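Local coordinates for protein choline kinase (Streptococcus pneumoniae, PDB 4R78) that probably phosphorylates choline, as a choline kinase with a protein kinase-like fold, and binds adenosine monophosphate in its nucleotide pocket, at residues 274-277 / 278-282; 265-268 / 269-273. One frame throughout, in Å; residues are numbered along the deposited sequence.

Interaction 1: 274-277 / 278-282; sequences WTVY and KEEQG
Over one face of the Trp-274 indole, offset toward its rim, lies Lys-278 CG, a CH-pi contact of 3.9 Å from CG to the centroid of the six-membered ring. The lysine chain bends at its second torsion (chi2 -72°) and then runs straight, so that CE hangs past the rim on that same side, 3.7 Å from Trp-274 NE1. Beyond the segments, Trp-274 meets Trp-271 edge-to-face and Phe-285 with nearly parallel planes, and its side chain lies about 3 Å from a bound MES buffer molecule. One face of the Tyr-277 ring carries the amide oxygen of Gln-281: OE1 stands over the ring centre, 3.3 Å from Tyr-277 CE2, and the amide and ring planes are 37° apart. The phenol OH is hydrogen-bonded to Gly-70 O. Thr-275 and Glu-279 run side by side, pointing the same way. Both acidic side chains use carboxylate oxygens on backbone amides of loops: Glu-279 OE2 bonds Phe-285 N, and Glu-280 OE1 and OE2 bond the N atoms of Glu-161 and Glu-162. Backbone bonds join Lys-278 N to Trp-274 O (2.9 Å) and Glu-280 N to Val-276 O; the next, Gln-281 N to Tyr-277 O, is weak at 3.3 Å. Gly-282 then takes a positive phi of 114°, and its N bonds Glu-279 O at 2.9 Å, one of the two bonds back into the last turn that, with the positive phi, make the Schellman motif ending helix 257-280.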
ATOM      1  N   TRP A 274       2.852   9.263  -8.128  1.00 12.84           N
ATOM      2  CA  TRP A 274       2.851   9.453  -6.676  1.00 13.05           C
ATOM      3  C   TRP A 274       4.158  10.101  -6.195  1.00 13.25           C
ATOM      4  O   TRP A 274       4.138  11.010  -5.360  1.00 13.57           O
ATOM      5  CB  TRP A 274       2.622   8.098  -6.000  1.00 13.12           C
ATOM      6  CG  TRP A 274       2.716   8.070  -4.489  1.00 13.21           C
ATOM      7  CD1 TRP A 274       1.695   8.249  -3.596  1.00 12.97           C
ATOM      8  CD2 TRP A 274       3.892   7.818  -3.709  1.00 13.54           C
ATOM      9  NE1 TRP A 274       2.166   8.128  -2.309  1.00 14.06           N
ATOM     10  CE2 TRP A 274       3.509   7.863  -2.347  1.00 13.77           C
ATOM     11  CE3 TRP A 274       5.234   7.558  -4.029  1.00 14.10           C
ATOM     12  CZ2 TRP A 274       4.425   7.670  -1.304  1.00 13.96           C
ATOM     13  CZ3 TRP A 274       6.144   7.360  -2.993  1.00 14.62           C
ATOM     14  CH2 TRP A 274       5.732   7.414  -1.646  1.00 14.57           C
ATOM     15  N   THR A 275       5.286   9.643  -6.742  1.00 12.97           N
ATOM     16  CA  THR A 275       6.604  10.159  -6.371  1.00 12.87           C
ATOM     17  C   THR A 275       6.720  11.650  -6.668  1.00 12.82           C
ATOM     18  O   THR A 275       7.151  12.426  -5.805  1.00 13.27           O
ATOM     19  CB  THR A 275       7.737   9.388  -7.089  1.00 12.89           C
ATOM     20  OG1 THR A 275       7.663   8.005  -6.734  1.00 13.05           O
ATOM     21  CG2 THR A 275       9.107   9.927  -6.681  1.00 12.55           C
ATOM     22  N   VAL A 276       6.326  12.045  -7.876  1.00 13.03           N
ATOM     23  CA  VAL A 276       6.380  13.456  -8.272  1.00 12.83           C
ATOM     24  C   VAL A 276       5.578  14.319  -7.301  1.00 12.92           C
ATOM     25  O   VAL A 276       6.070  15.348  -6.825  1.00 13.22           O
ATOM     26  CB  VAL A 276       5.892  13.669  -9.722  1.00 12.66           C
ATOM     27  CG1 VAL A 276       5.965  15.144 -10.109  1.00 13.04           C
ATOM     28  CG2 VAL A 276       6.732  12.848 -10.675  1.00 13.12           C
ATOM     29  N   TYR A 277       4.359  13.883  -6.990  1.00 13.22           N
ATOM     30  CA  TYR A 277       3.492  14.627  -6.084  1.00 13.34           C
ATOM     31  C   TYR A 277       4.089  14.741  -4.678  1.00 13.74           C
ATOM     32  O   TYR A 277       4.072  15.824  -4.074  1.00 13.78           O
ATOM     33  CB  TYR A 277       2.102  13.988  -6.042  1.00 13.60           C
ATOM     34  CG  TYR A 277       1.108  14.713  -5.164  1.00 14.20           C
ATOM     35  CD1 TYR A 277       0.929  16.094  -5.263  1.00 14.07           C
ATOM     36  CD2 TYR A 277       0.332  14.013  -4.246  1.00 14.32           C
ATOM     37  CE1 TYR A 277       0.006  16.760  -4.456  1.00 14.67           C
ATOM     38  CE2 TYR A 277      -0.590  14.668  -3.433  1.00 14.37           C
ATOM     39  CZ  TYR A 277      -0.748  16.038  -3.547  1.00 14.35           C
ATOM     40  OH  TYR A 277      -1.662  16.688  -2.745  1.00 16.15           O
ATOM     41  N   LYS A 278       4.617  13.635  -4.159  1.00 13.82           N
ATOM     42  CA  LYS A 278       5.246  13.652  -2.840  1.00 14.06           C
ATOM     43  C   LYS A 278       6.452  14.583  -2.792  1.00 14.28           C
ATOM     44  O   LYS A 278       6.683  15.268  -1.786  1.00 14.57           O
ATOM     45  CB  LYS A 278       5.629  12.237  -2.395  1.00 14.12           C
ATOM     46  CG  LYS A 278       4.442  11.386  -1.944  1.00 14.55           C
ATOM     47  CD  LYS A 278       3.919  11.861  -0.590  1.00 15.71           C
ATOM     48  CE  LYS A 278       2.915  10.899   0.011  1.00 16.08           C
ATOM     49  NZ  LYS A 278       2.459  11.409   1.339  1.00 16.64           N
ATOM     50  N   GLU A 279       7.219  14.621  -3.879  1.00 14.46           N
ATOM     51  CA  GLU A 279       8.384  15.496  -3.927  1.00 14.87           C
ATOM     52  C   GLU A 279       7.992  16.970  -4.016  1.00 14.92           C
ATOM     53  O   GLU A 279       8.683  17.825  -3.461  1.00 15.02           O
ATOM     54  CB  GLU A 279       9.345  15.082  -5.043  1.00 15.17           C
ATOM     55  CG  GLU A 279      10.007  13.731  -4.776  1.00 16.97           C
ATOM     56  CD  GLU A 279      11.136  13.419  -5.734  1.00 20.31           C
ATOM     57  OE1 GLU A 279      11.040  13.792  -6.920  1.00 21.60           O
ATOM     58  OE2 GLU A 279      12.129  12.795  -5.303  1.00 22.19           O
ATOM     59  N   GLU A 280       6.875  17.263  -4.682  1.00 15.26           N
ATOM     60  CA  GLU A 280       6.352  18.636  -4.733  1.00 15.54           C
ATOM     61  C   GLU A 280       5.981  19.161  -3.347  1.00 15.82           C
ATOM     62  O   GLU A 280       5.982  20.371  -3.115  1.00 15.77           O
ATOM     63  CB  GLU A 280       5.160  18.737  -5.690  1.00 15.51           C
ATOM     64  CG  GLU A 280       5.562  18.602  -7.142  1.00 15.82           C
ATOM     65  CD  GLU A 280       4.497  19.039  -8.136  1.00 17.19           C
ATOM     66  OE1 GLU A 280       3.329  19.262  -7.755  1.00 17.01           O
ATOM     67  OE2 GLU A 280       4.848  19.154  -9.326  1.00 16.23           O
ATOM     68  N   GLN A 281       5.674  18.247  -2.429  1.00 16.10           N
ATOM     69  CA  GLN A 281       5.358  18.615  -1.049  1.00 16.65           C
ATOM     70  C   GLN A 281       6.596  18.685  -0.151  1.00 16.78           C
ATOM     71  O   GLN A 281       6.481  18.956   1.047  1.00 17.45           O
ATOM     72  CB  GLN A 281       4.307  17.670  -0.466  1.00 16.83           C
ATOM     73  CG  GLN A 281       2.989  17.692  -1.223  1.00 17.27           C
ATOM     74  CD  GLN A 281       2.098  16.540  -0.851  1.00 18.48           C
ATOM     75  OE1 GLN A 281       1.981  15.566  -1.597  1.00 21.02           O
ATOM     76  NE2 GLN A 281       1.466  16.632   0.312  1.00 17.49           N
ATOM     77  N   GLY A 282       7.774  18.444  -0.729  1.00 16.56           N
ATOM     78  CA  GLY A 282       9.030  18.675  -0.023  1.00 16.36           C
ATOM     79  C   GLY A 282       9.892  17.469   0.297  1.00 15.95           C
ATOM     80  O   GLY A 282      10.994  17.629   0.823  1.00 16.32           O
TER

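Interaction 2: 265-268 / 269-273; sequences ILQD and TIWSL
Thr-269 turns both its backbone N and its hydroxyl back onto Ile-265 O, one turn earlier in a buried stretch of alpha-helix 257-280 of this kinase-like fold. The two bonds measure 3.1 Å from Thr-269 N and 2.9 Å from Thr-269 OG1, and they arrive from opposite faces of the carbonyl plane, gripping one oxygen twice. The torsion that sets OG1 beside its own backbone N (chi1 -57°) aims the hydroxyl back at Ile-265 O, the intrahelical bond typical of threonine in helices. The remaining i to i+4 backbone bonds across this turn are regular: Ile-270 N reaches Leu-266 O, and Trp-271 N reaches Gln-267 O at 2.8 Å in a nearly straight line (171°). Ser-272 N bonds Asp-268 O at 3.0 Å, but comes from above the carbonyl plane.

Side-chain carbons make van der Waals contacts with carbonyl oxygens of the preceding turn. The Ile-270 side chain folds back over Leu-266 O, with Ile-270 CG1 3.3 Å away, and Trp-271 CD1 comes within 3.2 Å of Gln-267 O. Outward, Ile-270 touches Ile-153 of helix 149-159, Leu-266 packs on Phe-150 of that helix and on Val-176 of helix 169-177, and Trp-271 meets Tyr-217 edge-to-face.

The charged group is Asp-268, whose carboxylate points off the helix to helix 288-303: OD1 forms a salt bridge with Arg-292 and OD2 one with Arg-295, tying the two helices together.

A second doubly used acceptor closes the turn: Thr-269 O takes the backbone N of Leu-273 and also the serine hydroxyl, with Ser-272 OG 2.8 Å from Thr-269 O.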
ATOM      1  N   ILE A 265       2.847  -2.913 -14.907  1.00 12.55           N
ATOM      2  CA  ILE A 265       3.034  -1.679 -15.673  1.00 12.63           C
ATOM      3  C   ILE A 265       2.212  -0.531 -15.088  1.00 12.63           C
ATOM      4  O   ILE A 265       2.705   0.593 -14.954  1.00 12.73           O
ATOM      5  CB  ILE A 265       2.687  -1.877 -17.173  1.00 12.74           C
ATOM      6  CG1 ILE A 265       3.663  -2.863 -17.823  1.00 12.83           C
ATOM      7  CG2 ILE A 265       2.715  -0.541 -17.926  1.00 12.86           C
ATOM      8  CD1 ILE A 265       3.151  -3.465 -19.120  1.00 13.80           C
ATOM      9  N   LEU A 266       0.967  -0.826 -14.721  1.00 12.50           N
ATOM     10  CA  LEU A 266       0.091   0.192 -14.157  1.00 12.47           C
ATOM     11  C   LEU A 266       0.615   0.688 -12.816  1.00 12.46           C
ATOM     12  O   LEU A 266       0.550   1.877 -12.529  1.00 12.66           O
ATOM     13  CB  LEU A 266      -1.342  -0.329 -14.022  1.00 12.65           C
ATOM     14  CG  LEU A 266      -2.108  -0.616 -15.317  1.00 14.01           C
ATOM     15  CD1 LEU A 266      -3.512  -1.070 -15.006  1.00 15.52           C
ATOM     16  CD2 LEU A 266      -2.149   0.606 -16.206  1.00 17.28           C
ATOM     17  N   GLN A 267       1.156  -0.225 -12.014  1.00 12.31           N
ATOM     18  CA  GLN A 267       1.731   0.127 -10.718  1.00 12.21           C
ATOM     19  C   GLN A 267       2.962   1.017 -10.849  1.00 12.30           C
ATOM     20  O   GLN A 267       3.068   2.033 -10.169  1.00 12.77           O
ATOM     21  CB  GLN A 267       2.044  -1.131  -9.905  1.00 11.91           C
ATOM     22  CG  GLN A 267       0.794  -1.720  -9.278  1.00 13.05           C
ATOM     23  CD  GLN A 267       0.896  -3.187  -8.917  1.00 13.11           C
ATOM     24  OE1 GLN A 267      -0.120  -3.893  -8.864  1.00 14.05           O
ATOM     25  NE2 GLN A 267       2.102  -3.656  -8.658  1.00 12.31           N
ATOM     26  N   ASP A 268       3.885   0.650 -11.734  1.00 12.22           N
ATOM     27  CA  ASP A 268       5.063   1.479 -11.950  1.00 12.15           C
ATOM     28  C   ASP A 268       4.686   2.884 -12.424  1.00 12.27           C
ATOM     29  O   ASP A 268       5.289   3.867 -11.985  1.00 13.09           O
ATOM     30  CB  ASP A 268       6.038   0.808 -12.914  1.00 12.17           C
ATOM     31  CG  ASP A 268       6.961  -0.170 -12.217  1.00 13.24           C
ATOM     32  OD1 ASP A 268       7.189  -0.034 -10.995  1.00 13.02           O
ATOM     33  OD2 ASP A 268       7.480  -1.077 -12.896  1.00 13.27           O
ATOM     34  N   THR A 269       3.665   2.972 -13.276  1.00 12.57           N
ATOM     35  CA  THR A 269       3.175   4.260 -13.759  1.00 12.17           C
ATOM     36  C   THR A 269       2.588   5.076 -12.608  1.00 12.21           C
ATOM     37  O   THR A 269       3.010   6.211 -12.361  1.00 12.20           O
ATOM     38  CB  THR A 269       2.130   4.088 -14.883  1.00 11.94           C
ATOM     39  OG1 THR A 269       2.706   3.320 -15.950  1.00 12.67           O
ATOM     40  CG2 THR A 269       1.708   5.439 -15.424  1.00 12.86           C
ATOM     41  N   ILE A 270       1.643   4.477 -11.894  1.00 12.33           N
ATOM     42  CA  ILE A 270       0.965   5.150 -10.790  1.00 12.33           C
ATOM     43  C   ILE A 270       1.929   5.599  -9.692  1.00 12.50           C
ATOM     44  O   ILE A 270       1.904   6.761  -9.278  1.00 12.47           O
ATOM     45  CB  ILE A 270      -0.194   4.287 -10.233  1.00 12.25           C
ATOM     46  CG1 ILE A 270      -1.339   4.264 -11.251  1.00 12.31           C
ATOM     47  CG2 ILE A 270      -0.678   4.810  -8.870  1.00 12.92           C
ATOM     48  CD1 ILE A 270      -2.332   3.143 -11.067  1.00 12.99           C
ATOM     49  N   TRP A 271       2.788   4.695  -9.229  1.00 12.32           N
ATOM     50  CA  TRP A 271       3.711   5.052  -8.148  1.00 12.52           C
ATOM     51  C   TRP A 271       4.814   6.029  -8.583  1.00 12.68           C
ATOM     52  O   TRP A 271       5.343   6.775  -7.754  1.00 13.12           O
ATOM     53  CB  TRP A 271       4.262   3.807  -7.432  1.00 12.60           C
ATOM     54  CG  TRP A 271       3.181   2.964  -6.778  1.00 13.06           C
ATOM     55  CD1 TRP A 271       2.898   1.650  -7.038  1.00 13.48           C
ATOM     56  CD2 TRP A 271       2.238   3.382  -5.775  1.00 14.27           C
ATOM     57  NE1 TRP A 271       1.848   1.222  -6.259  1.00 14.16           N
ATOM     58  CE2 TRP A 271       1.425   2.262  -5.474  1.00 14.56           C
ATOM     59  CE3 TRP A 271       2.005   4.589  -5.098  1.00 14.98           C
ATOM     60  CZ2 TRP A 271       0.391   2.313  -4.530  1.00 15.36           C
ATOM     61  CZ3 TRP A 271       0.978   4.639  -4.154  1.00 15.74           C
ATOM     62  CH2 TRP A 271       0.183   3.506  -3.881  1.00 15.30           C
ATOM     63  N   SER A 272       5.143   6.055  -9.876  1.00 12.57           N
ATOM     64  CA  SER A 272       6.055   7.087 -10.379  1.00 12.60           C
ATOM     65  C   SER A 272       5.404   8.475 -10.298  1.00 12.40           C
ATOM     66  O   SER A 272       6.080   9.461 -10.016  1.00 12.63           O
ATOM     67  CB  SER A 272       6.560   6.781 -11.799  1.00 12.94           C
ATOM     68  OG  SER A 272       5.607   7.111 -12.796  1.00 14.05           O
ATOM     69  N   LEU A 273       4.090   8.538 -10.512  1.00 12.42           N
ATOM     70  CA  LEU A 273       3.366   9.812 -10.438  1.00 12.44           C
ATOM     71  C   LEU A 273       3.171  10.235  -8.980  1.00 12.69           C
ATOM     72  O   LEU A 273       3.338  11.407  -8.634  1.00 12.81           O
ATOM     73  CB  LEU A 273       2.031   9.741 -11.191  1.00 12.66           C
ATOM     74  CG  LEU A 273       2.120   9.571 -12.716  1.00 13.20           C
ATOM     75  CD1 LEU A 273       0.763   9.212 -13.309  1.00 13.69           C
ATOM     76  CD2 LEU A 273       2.688  10.815 -13.406  1.00 14.35           C
TER

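Both interactions are successive turns of one helix, 257-280, with centres 14 Å apart; the Thr-275 OG1 to Trp-271 O bond joins them. Interaction 2 is the deeper: every touching residue is buried, helices 149-159, 169-177, 223-233 and 288-303 surround it, and its distinctive feature is an aspartate paired with two arginines of helix 288-303. Interaction 1 lies farther from the chain centre, where the helix ends; its acidic side chains and Gln-281 are partly exposed, its partners come chiefly from loops, and aromatic faces carry a lysine chain and an amide oxygen. Trp-271 and Trp-274 each approach a bound MES, probably one molecule from the crystallisation liquor, which may mark a pocket; AMP lies about 9 to 10 Å from their side chains.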